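Local structure of PKS_KS domain-containing protein (6SMO) at residues 46-49 against 50-53; 242-245 against 246-249; 361-364 against 365-368; 380-383 against 384-387; 402-405 against 406-410. The protein probably acts as a 3-oxoacyl-[acyl-carrier-protein] synthase, joining acyl units by condensation, with a polyketone aldehyde bound in its pocket. All coordinates share one frame; numbering follows the deposited sequence.

Interaction 1: residues 46-49 against 50-53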
# COMPACT_ATOMS: atom_id res chain seq x y z
N GLU B 46 -28.76 -6.07 4.60
CA GLU B 46 -28.49 -7.52 4.36
C GLU B 46 -27.19 -7.93 5.07
O GLU B 46 -27.18 -9.01 5.69
CB GLU B 46 -28.40 -7.81 2.86
CG GLU B 46 -28.43 -9.29 2.52
CD GLU B 46 -28.09 -9.63 1.08
OE1 GLU B 46 -27.34 -10.60 0.87
OE2 GLU B 46 -28.58 -8.92 0.18
N PHE B 47 -26.15 -7.09 4.99
CA PHE B 47 -24.81 -7.32 5.59
C PHE B 47 -24.94 -7.54 7.10
O PHE B 47 -24.36 -8.51 7.61
CB PHE B 47 -23.88 -6.14 5.29
CG PHE B 47 -22.54 -6.20 5.98
CD1 PHE B 47 -21.57 -7.11 5.58
CD2 PHE B 47 -22.24 -5.35 7.04
CE1 PHE B 47 -20.34 -7.16 6.21
CE2 PHE B 47 -21.01 -5.40 7.67
CZ PHE B 47 -20.06 -6.31 7.26
N TRP B 48 -25.69 -6.67 7.79
CA TRP B 48 -25.84 -6.68 9.27
C TRP B 48 -26.58 -7.94 9.73
O TRP B 48 -26.08 -8.61 10.65
CB TRP B 48 -26.55 -5.42 9.78
CG TRP B 48 -26.86 -5.49 11.24
CD1 TRP B 48 -28.08 -5.65 11.83
CD2 TRP B 48 -25.90 -5.45 12.32
NE1 TRP B 48 -27.95 -5.70 13.19
CE2 TRP B 48 -26.63 -5.58 13.52
CE3 TRP B 48 -24.51 -5.32 12.38
CZ2 TRP B 48 -26.01 -5.58 14.77
CZ3 TRP B 48 -23.90 -5.31 13.62
CH2 TRP B 48 -24.64 -5.44 14.80
N ASN B 49 -27.73 -8.23 9.11
CA ASN B 49 -28.64 -9.35 9.47
C ASN B 49 -27.85 -10.67 9.52
O ASN B 49 -28.05 -11.43 10.49
CB ASN B 49 -29.82 -9.47 8.51
CG ASN B 49 -30.83 -8.35 8.65
OD1 ASN B 49 -30.98 -7.78 9.73
ND2 ASN B 49 -31.53 -8.04 7.58
N ASN B 50 -26.99 -10.91 8.53
CA ASN B 50 -26.24 -12.19 8.36
C ASN B 50 -25.16 -12.30 9.45
O ASN B 50 -25.06 -13.39 10.05
CB ASN B 50 -25.67 -12.33 6.95
CG ASN B 50 -26.74 -12.64 5.92
OD1 ASN B 50 -26.85 -11.95 4.91
ND2 ASN B 50 -27.53 -13.66 6.16
N ILE B 51 -24.40 -11.23 9.70
CA ILE B 51 -23.28 -11.23 10.70
C ILE B 51 -23.86 -11.23 12.12
O ILE B 51 -23.18 -11.76 13.02
CB ILE B 51 -22.29 -10.07 10.47
CG1 ILE B 51 -22.90 -8.69 10.74
CG2 ILE B 51 -21.68 -10.15 9.08
CD1 ILE B 51 -21.87 -7.61 10.99
N HIS B 52 -25.06 -10.67 12.30
CA HIS B 52 -25.81 -10.68 13.59
C HIS B 52 -26.11 -12.13 14.00
O HIS B 52 -25.81 -12.48 15.16
CB HIS B 52 -27.11 -9.86 13.47
CG HIS B 52 -27.89 -9.79 14.73
ND1 HIS B 52 -28.79 -10.77 15.10
CD2 HIS B 52 -27.92 -8.86 15.71
CE1 HIS B 52 -29.33 -10.45 16.26
NE2 HIS B 52 -28.82 -9.28 16.65
N ASN B 53 -26.66 -12.92 13.08
CA ASN B 53 -27.11 -14.32 13.32
C ASN B 53 -25.90 -15.27 13.32
O ASN B 53 -26.05 -16.39 13.84
CB ASN B 53 -28.14 -14.76 12.27
CG ASN B 53 -29.34 -13.83 12.19
OD1 ASN B 53 -29.73 -13.23 13.18
ND2 ASN B 53 -29.92 -13.72 11.01
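H52 lies one turn after W48 and folds back against its indole. CB of H52 sits over one face of W48, toward the rim. The imidazole meets the indole by its own edge: H52 CD2 is 3.9 Å from W48 CZ2. The two ring planes are 58° apart, an oblique pairing that is neither a stack nor a T-shape. Both side chains leave the helix with CG anti to the backbone N (chi1 -178° in H52), a shared setting that puts the imidazole edge beside the benzo ring of W48.

I51 fills the notch between F47 and W48. Its CD1 lies 3.8 Å from W48 CE3 and 4.1 Å from F47 CE2, reaching both rings obliquely. Its CG1 lies between the backbone N and the carbonyl carbon (chi1 67°), which turns CD1 back toward the preceding turn.

Backbone bonds hold the spacing. H52 N gives to W48 O at 2.8 Å, and N53 N to N49 O at 3.3 Å. The bonds from N50 and I51 to E46 and F47 are weak. H52 is also steadied from the next residue: its ND1 donates to N53 OD1 at 3.3 Å, with the acceptor near the ring plane but ND1 above the amide carbonyl plane.

Further out, Y390 stacks on the H52 ring and K388 makes a cation-pi contact with W48. F47 and W48 also press on helix 372-388. This is i to i+3 and i to i+4 contact on the buried side of an amphipathic helix, 44-53, with its other side toward solvent.

Interaction 2: residues 242-245 against 246-249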
# COMPACT_ATOMS: atom_id res chain seq x y z
N GLU B 242 -14.69 -31.57 6.24
CA GLU B 242 -16.06 -31.94 5.78
C GLU B 242 -16.82 -30.67 5.41
O GLU B 242 -17.48 -30.66 4.35
CB GLU B 242 -16.79 -32.72 6.87
CG GLU B 242 -16.16 -34.07 7.20
CD GLU B 242 -16.75 -34.78 8.40
OE1 GLU B 242 -16.91 -34.13 9.45
OE2 GLU B 242 -17.04 -35.99 8.29
N ASN B 243 -16.73 -29.64 6.26
CA ASN B 243 -17.35 -28.30 6.07
C ASN B 243 -16.25 -27.28 5.75
O ASN B 243 -15.39 -27.05 6.62
CB ASN B 243 -18.16 -27.88 7.29
CG ASN B 243 -18.94 -26.59 7.09
OD1 ASN B 243 -19.41 -26.31 5.99
ND2 ASN B 243 -19.10 -25.82 8.15
N GLN B 244 -16.28 -26.69 4.55
CA GLN B 244 -15.26 -25.73 4.04
C GLN B 244 -15.48 -24.35 4.68
O GLN B 244 -14.52 -23.54 4.65
CB GLN B 244 -15.31 -25.65 2.52
CG GLN B 244 -14.68 -26.85 1.82
CD GLN B 244 -13.18 -26.93 2.02
OE1 GLN B 244 -12.49 -25.92 2.11
NE2 GLN B 244 -12.67 -28.15 2.09
N GLN B 245 -16.67 -24.08 5.22
CA GLN B 245 -17.01 -22.82 5.93
C GLN B 245 -16.22 -22.73 7.24
O GLN B 245 -15.96 -21.59 7.69
CB GLN B 245 -18.51 -22.73 6.19
CG GLN B 245 -19.34 -22.55 4.93
CD GLN B 245 -20.80 -22.32 5.23
OE1 GLN B 245 -21.36 -22.87 6.18
NE2 GLN B 245 -21.44 -21.51 4.40
N ALA B 246 -15.85 -23.87 7.83
CA ALA B 246 -15.11 -23.99 9.11
C ALA B 246 -13.61 -23.74 8.89
O ALA B 246 -12.89 -23.62 9.91
CB ALA B 246 -15.36 -25.34 9.73
N ALA B 247 -13.15 -23.67 7.63
CA ALA B 247 -11.73 -23.50 7.25
C ALA B 247 -11.17 -22.20 7.85
O ALA B 247 -9.97 -22.19 8.19
CB ALA B 247 -11.60 -23.51 5.74
N THR B 248 -12.00 -21.16 7.97
CA THR B 248 -11.67 -19.89 8.67
C THR B 248 -12.25 -19.96 10.09
O THR B 248 -13.49 -19.87 10.24
CB THR B 248 -12.14 -18.65 7.88
OG1 THR B 248 -11.90 -17.50 8.68
CG2 THR B 248 -13.59 -18.69 7.46
N CYS B 249 -11.38 -20.15 11.09
CA CYS B 249 -11.73 -20.30 12.53
C CYS B 249 -10.74 -19.51 13.38
O CYS B 249 -9.80 -20.09 13.93
CB CYS B 249 -11.76 -21.77 12.94
SG CYS B 249 -10.29 -22.69 12.41
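N243 turns its amide toward A246 three residues on. CG of N243 stands anti to its own backbone N (chi1 -174°), which helps to place ND2 3.8 Å from A246 N and 4.1 Å from A246 CB. This is a loose van der Waals approach. The firmer touch is on the backbone side, where A246 CB lies 3.5 Å from N243 O.

A247 meets the backbone of Q244. The turn brings the residue three places on to the carbonyl, and A247 CB packs on Q244 O. T248 does likewise one step later, with its methyl CG2 3.8 Å from Q245 O.

The backbone makes two overlapping type I turns. A246 N gives a weak bond to N243 O, and A247 N donates to Q244 O at 3.3 Å. In the second bond the donor stands well above the carbonyl plane, 71° out of it. The turns lie in the long connection between helix 224-233 and strand 263-271 of the ketosynthase.

The polar ends are held from outside. Q245, with its chain extended beyond CG, carries NE2 to V58 O. T248 has OG1 anti to its backbone N (chi1 174°), and this hydroxyl bonds K364 O while CG2 faces back to Q245. The T248 side chain lies about 12 Å from the bound polyketone.

Interaction 3: residues 361-364 against 365-368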
# COMPACT_ATOMS: atom_id res chain seq x y z
N ASN B 361 -13.55 -9.87 18.72
CA ASN B 361 -14.11 -10.68 17.60
C ASN B 361 -13.31 -10.47 16.31
O ASN B 361 -12.53 -9.50 16.24
CB ASN B 361 -15.60 -10.41 17.37
CG ASN B 361 -15.92 -8.95 17.09
OD1 ASN B 361 -15.02 -8.12 16.97
ND2 ASN B 361 -17.20 -8.64 16.98
N SER B 362 -13.51 -11.37 15.35
CA SER B 362 -12.98 -11.31 13.96
C SER B 362 -14.13 -11.59 12.98
O SER B 362 -14.78 -12.64 13.12
CB SER B 362 -11.86 -12.30 13.78
OG SER B 362 -11.39 -12.30 12.44
N LEU B 363 -14.36 -10.68 12.03
CA LEU B 363 -15.42 -10.81 10.99
C LEU B 363 -14.97 -11.82 9.92
O LEU B 363 -15.85 -12.34 9.21
CB LEU B 363 -15.70 -9.44 10.37
CG LEU B 363 -17.02 -9.32 9.61
CD1 LEU B 363 -18.19 -9.21 10.58
CD2 LEU B 363 -17.00 -8.13 8.67
N LYS B 364 -13.67 -12.08 9.83
CA LYS B 364 -13.05 -12.97 8.80
C LYS B 364 -13.50 -14.43 9.00
O LYS B 364 -13.24 -15.24 8.09
CB LYS B 364 -11.53 -12.86 8.83
CG LYS B 364 -10.96 -11.51 8.42
CD LYS B 364 -9.45 -11.47 8.39
CE LYS B 364 -8.87 -10.13 7.98
NZ LYS B 364 -9.09 -9.10 9.02
N SER B 365 -14.12 -14.75 10.14
CA SER B 365 -14.72 -16.09 10.42
C SER B 365 -15.95 -16.32 9.53
O SER B 365 -16.24 -17.49 9.23
CB SER B 365 -15.07 -16.23 11.88
OG SER B 365 -16.01 -15.24 12.28
N MET B 366 -16.64 -15.24 9.15
CA MET B 366 -17.86 -15.27 8.28
C MET B 366 -17.50 -14.81 6.86
O MET B 366 -17.94 -15.48 5.91
CB MET B 366 -18.95 -14.36 8.85
CG MET B 366 -19.37 -14.74 10.26
SD MET B 366 -20.75 -13.74 10.86
CE MET B 366 -19.89 -12.61 11.97
N THR B 367 -16.75 -13.71 6.74
CA THR B 367 -16.47 -13.01 5.45
C THR B 367 -15.25 -13.63 4.74
O THR B 367 -15.21 -13.55 3.50
CB THR B 367 -16.22 -11.52 5.67
OG1 THR B 367 -15.26 -11.37 6.72
CG2 THR B 367 -17.48 -10.75 6.02
N GLY B 368 -14.30 -14.19 5.49
CA GLY B 368 -12.96 -14.53 4.98
C GLY B 368 -12.08 -13.29 4.93
O GLY B 368 -12.48 -12.27 5.52
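Hydrogen bonds gather on L363 O, which takes three donors. T367 N arrives in the carbonyl plane at 3.0 Å. M366 N, also at 3.0 Å, and the hydroxyl T367 OG1, at 2.7 Å, approach from opposite sides of that plane. OG1 of T367 lies between its backbone N and carbonyl carbon (chi1 50°), which curls it back over the turn. One residue earlier, S365 OG donates to S362 O at 3.0 Å. At the other end, G368 N bonds K364 O, and G368 leaves the helical path with positive phi.

The cap is slighter. S362 OG accepts a weak bond from K364 N at 3.5 Å, and the same hydroxyl bonds G333 O.

Apolar contact falls to the two branches of L363. CD2 meets T367 CG2 at 3.8 Å, and CD1 meets the M366 methyl CE at 4.0 Å. The L363 and M366 chains cross at about a right angle. K364 CA adds a CH...O contact to G368 O.

The base of the K364 side chain brushes G368 O. Its far end, NZ, bonds H332 O and forms a salt bridge with E378. The K364 side chain is about 7 Å from the bound polyketone. H369, which follows G368, lines that ligand's pocket. A short helical turn running from a strand into the histidine, with sequence NSLKSMTGH, is characteristic of the ketosynthase active-site region in the thiolase fold.

Interaction 4: residues 380-383 against 384-387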
# COMPACT_ATOMS: atom_id res chain seq x y z
N VAL B 380 -16.99 -0.91 8.66
CA VAL B 380 -18.46 -0.72 8.41
C VAL B 380 -19.23 -1.49 9.48
O VAL B 380 -20.17 -0.92 10.06
CB VAL B 380 -18.86 -1.15 6.98
CG1 VAL B 380 -20.37 -1.27 6.83
CG2 VAL B 380 -18.30 -0.20 5.93
N ALA B 381 -18.85 -2.75 9.71
CA ALA B 381 -19.45 -3.66 10.72
C ALA B 381 -19.29 -3.06 12.12
O ALA B 381 -20.26 -3.13 12.91
CB ALA B 381 -18.81 -5.02 10.64
N LEU B 382 -18.12 -2.49 12.41
CA LEU B 382 -17.77 -1.85 13.71
C LEU B 382 -18.72 -0.67 13.98
O LEU B 382 -19.19 -0.54 15.13
CB LEU B 382 -16.31 -1.39 13.67
CG LEU B 382 -15.83 -0.55 14.86
CD1 LEU B 382 -16.12 -1.25 16.17
CD2 LEU B 382 -14.35 -0.25 14.74
N CYS B 383 -18.99 0.15 12.96
CA CYS B 383 -19.88 1.34 13.04
C CYS B 383 -21.32 0.90 13.34
O CYS B 383 -21.97 1.55 14.18
CB CYS B 383 -19.83 2.16 11.75
SG CYS B 383 -18.22 2.96 11.48
N LEU B 384 -21.78 -0.19 12.71
CA LEU B 384 -23.13 -0.78 12.92
C LEU B 384 -23.22 -1.38 14.33
O LEU B 384 -24.31 -1.26 14.94
CB LEU B 384 -23.38 -1.86 11.85
CG LEU B 384 -23.56 -1.34 10.43
CD1 LEU B 384 -23.41 -2.46 9.41
CD2 LEU B 384 -24.91 -0.65 10.27
N GLU B 385 -22.14 -1.99 14.82
CA GLU B 385 -22.06 -2.63 16.17
C GLU B 385 -22.26 -1.57 17.26
O GLU B 385 -23.04 -1.83 18.19
CB GLU B 385 -20.73 -3.35 16.35
CG GLU B 385 -20.70 -4.74 15.74
CD GLU B 385 -19.35 -5.44 15.86
OE1 GLU B 385 -18.35 -4.88 15.38
OE2 GLU B 385 -19.31 -6.54 16.44
N ILE B 386 -21.57 -0.43 17.14
CA ILE B 386 -21.63 0.70 18.12
C ILE B 386 -23.03 1.33 18.08
O ILE B 386 -23.58 1.61 19.17
CB ILE B 386 -20.52 1.74 17.84
CG1 ILE B 386 -19.13 1.16 18.14
CG2 ILE B 386 -20.76 3.02 18.62
CD1 ILE B 386 -17.99 1.94 17.54
N GLU B 387 -23.57 1.54 16.88
CA GLU B 387 -24.93 2.11 16.64
C GLU B 387 -25.98 1.26 17.35
O GLU B 387 -26.78 1.84 18.12
CB GLU B 387 -25.23 2.20 15.14
CG GLU B 387 -25.45 3.61 14.65
CD GLU B 387 -26.87 4.13 14.79
OE1 GLU B 387 -27.05 5.18 15.42
OE2 GLU B 387 -27.78 3.47 14.25
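This is a contact between successive turns of one helix, 372-388, deep in the C-terminal half of the ketosynthase. Four regular i to i+4 bonds carry it. E385 N to A381 O is 2.9 Å, I386 N to L382 O is 3.1 Å, and the bonds from L384 and E387 match them.

Side chains add two apolar pairs. V380 and L384 lie side by side and point the same way, with V380 CG1 4.2 Å from L384 CD1. L382 and I386 cross at a slant, and their CD1 atoms meet end to end at 3.9 Å. CG of L382 is anti to the backbone N (chi1 173°), which swings its branch forward to I386.

E385 is a buried acid. Its CG lies beside the backbone N (chi1 -82°), which lays CG against A381 O and brings OE1 3.5 Å from L382 CA. OE2 accepts from H392 N and N361 ND2, and OE1 has a weak bond with Y328 OH. These donors probably favour the ionised carboxylate.

The core covers the helix from more than one side. V380 and C383 touch strand 29-37, while L382 and I386 touch M437 of strand 431-438. Contact with strands of both halves fits a helix of the buried middle layer in the alpha-beta-alpha-beta-alpha thiolase fold.

Interaction 5: residues 402-405 against 406-410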
# COMPACT_ATOMS: atom_id res chain seq x y z
N PRO B 402 -4.86 -22.93 24.19
CA PRO B 402 -4.36 -22.51 25.50
C PRO B 402 -3.65 -21.15 25.48
O PRO B 402 -3.71 -20.45 26.48
CB PRO B 402 -3.39 -23.63 25.92
CG PRO B 402 -3.00 -24.29 24.62
CD PRO B 402 -4.22 -24.17 23.73
N ASP B 403 -3.00 -20.80 24.36
CA ASP B 403 -2.25 -19.52 24.18
C ASP B 403 -3.24 -18.37 24.01
O ASP B 403 -3.06 -17.33 24.69
CB ASP B 403 -1.29 -19.60 22.99
CG ASP B 403 -0.19 -20.64 23.15
OD1 ASP B 403 0.22 -20.89 24.30
OD2 ASP B 403 0.25 -21.19 22.12
N CYS B 404 -4.24 -18.53 23.14
CA CYS B 404 -5.36 -17.58 22.91
C CYS B 404 -6.47 -17.85 23.94
O CYS B 404 -7.35 -18.68 23.64
CB CYS B 404 -5.90 -17.69 21.49
SG CYS B 404 -4.67 -17.35 20.21
N ASP B 405 -6.43 -17.18 25.09
CA ASP B 405 -7.32 -17.45 26.26
C ASP B 405 -8.06 -16.17 26.68
O ASP B 405 -8.29 -16.00 27.89
CB ASP B 405 -6.53 -18.07 27.41
CG ASP B 405 -5.42 -17.18 27.96
OD1 ASP B 405 -4.89 -16.36 27.18
OD2 ASP B 405 -5.10 -17.31 29.16
N LEU B 406 -8.42 -15.31 25.72
CA LEU B 406 -9.28 -14.12 25.94
C LEU B 406 -10.71 -14.46 25.51
O LEU B 406 -10.92 -15.55 24.96
CB LEU B 406 -8.74 -12.93 25.13
CG LEU B 406 -7.34 -12.44 25.52
CD1 LEU B 406 -6.75 -11.55 24.43
CD2 LEU B 406 -7.38 -11.70 26.85
N ASP B 407 -11.66 -13.55 25.78
CA ASP B 407 -13.09 -13.68 25.36
C ASP B 407 -13.18 -13.34 23.87
O ASP B 407 -12.95 -12.16 23.53
CB ASP B 407 -13.99 -12.79 26.22
CG ASP B 407 -15.48 -12.92 25.92
OD1 ASP B 407 -15.84 -13.72 25.03
OD2 ASP B 407 -16.27 -12.21 26.58
N TYR B 408 -13.51 -14.32 23.03
CA TYR B 408 -13.56 -14.19 21.55
C TYR B 408 -15.01 -14.27 21.04
O TYR B 408 -15.20 -14.29 19.81
CB TYR B 408 -12.67 -15.24 20.88
CG TYR B 408 -11.22 -15.13 21.26
CD1 TYR B 408 -10.49 -13.98 20.99
CD2 TYR B 408 -10.56 -16.17 21.91
CE1 TYR B 408 -9.16 -13.87 21.34
CE2 TYR B 408 -9.23 -16.07 22.26
CZ TYR B 408 -8.52 -14.92 21.98
OH TYR B 408 -7.21 -14.81 22.33
N ILE B 409 -15.99 -14.31 21.95
CA ILE B 409 -17.45 -14.28 21.63
C ILE B 409 -17.75 -15.41 20.65
O ILE B 409 -18.14 -15.16 19.51
CB ILE B 409 -17.86 -12.91 21.06
CG1 ILE B 409 -17.21 -11.75 21.82
CG2 ILE B 409 -19.38 -12.76 21.03
CD1 ILE B 409 -16.82 -10.60 20.93
N PRO B 410 -17.56 -16.69 21.05
CA PRO B 410 -17.65 -17.81 20.11
C PRO B 410 -19.08 -18.19 19.70
O PRO B 410 -19.89 -18.45 20.58
CB PRO B 410 -16.98 -18.96 20.89
CG PRO B 410 -17.28 -18.64 22.34
CD PRO B 410 -17.26 -17.13 22.42
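The ring of Y408 meets C404 along its edge. CE2 lies 3.8 Å from C404 CB and 3.5 Å from C404 O, and C404 C and D405 N lie near the ring plane. One face of the ring carries the carbonyl carbon of L406, 3.9 Å above it and offset toward the rim. F251 also stacks on this ring. CG of Y408 lies beside its backbone N (chi1 -60°), which sends the ring back across the loop toward C404.

The hydroxyl comes closer than the ring: Y408 OH is 3.3 Å from C404 CB. It makes its hydrogen bond outside the loop, with S344 OG of helix 337-350. C404 and L406 touch the same serine, so the loop leans on that helix.

D405 CB touches L406 N, while its carboxylate goes outward to form a salt bridge with K348, also of helix 337-350.

The next acid works locally. D407 OD1 accepts from I409 N at 3.1 Å (154° at the hydrogen), closing an Asx turn. The oxygen is met on its anti side and 32° out of the carboxylate plane. D407 also bonds I360, at the edge of the sheet, through its backbone.

The side-chain contact across the loop is by van der Waals touch alone. An aromatic edge meets a backbone bend, while the tyrosine hydroxyl and the aspartate D405 are tied to the neighbouring helix. The loop's shape therefore probably depends on that helix as much as on its own chain.

In the fold
Along the chain the five come in numerical order, each closing before the next opens. Interactions 1, 3 and 4 form a cluster, with centres 12 to 14 Å apart. Helix 44-53 packs against both the turn at 361-368 and helix 372-388. Helices 364-367 and 372-388 follow each other directly, and N361 ND2 hydrogen-bonds E385 OE2 of interaction 4. Interaction 2 joins from the N-terminal half through T248; its centre is 12 Å from that of interaction 3. Interaction 5, 15 Å from interaction 3 between centres, touches it through I409 and N361. The turn at 361-368, nearest the ligand, thus contacts all four others and links the two halves of the ketosynthase.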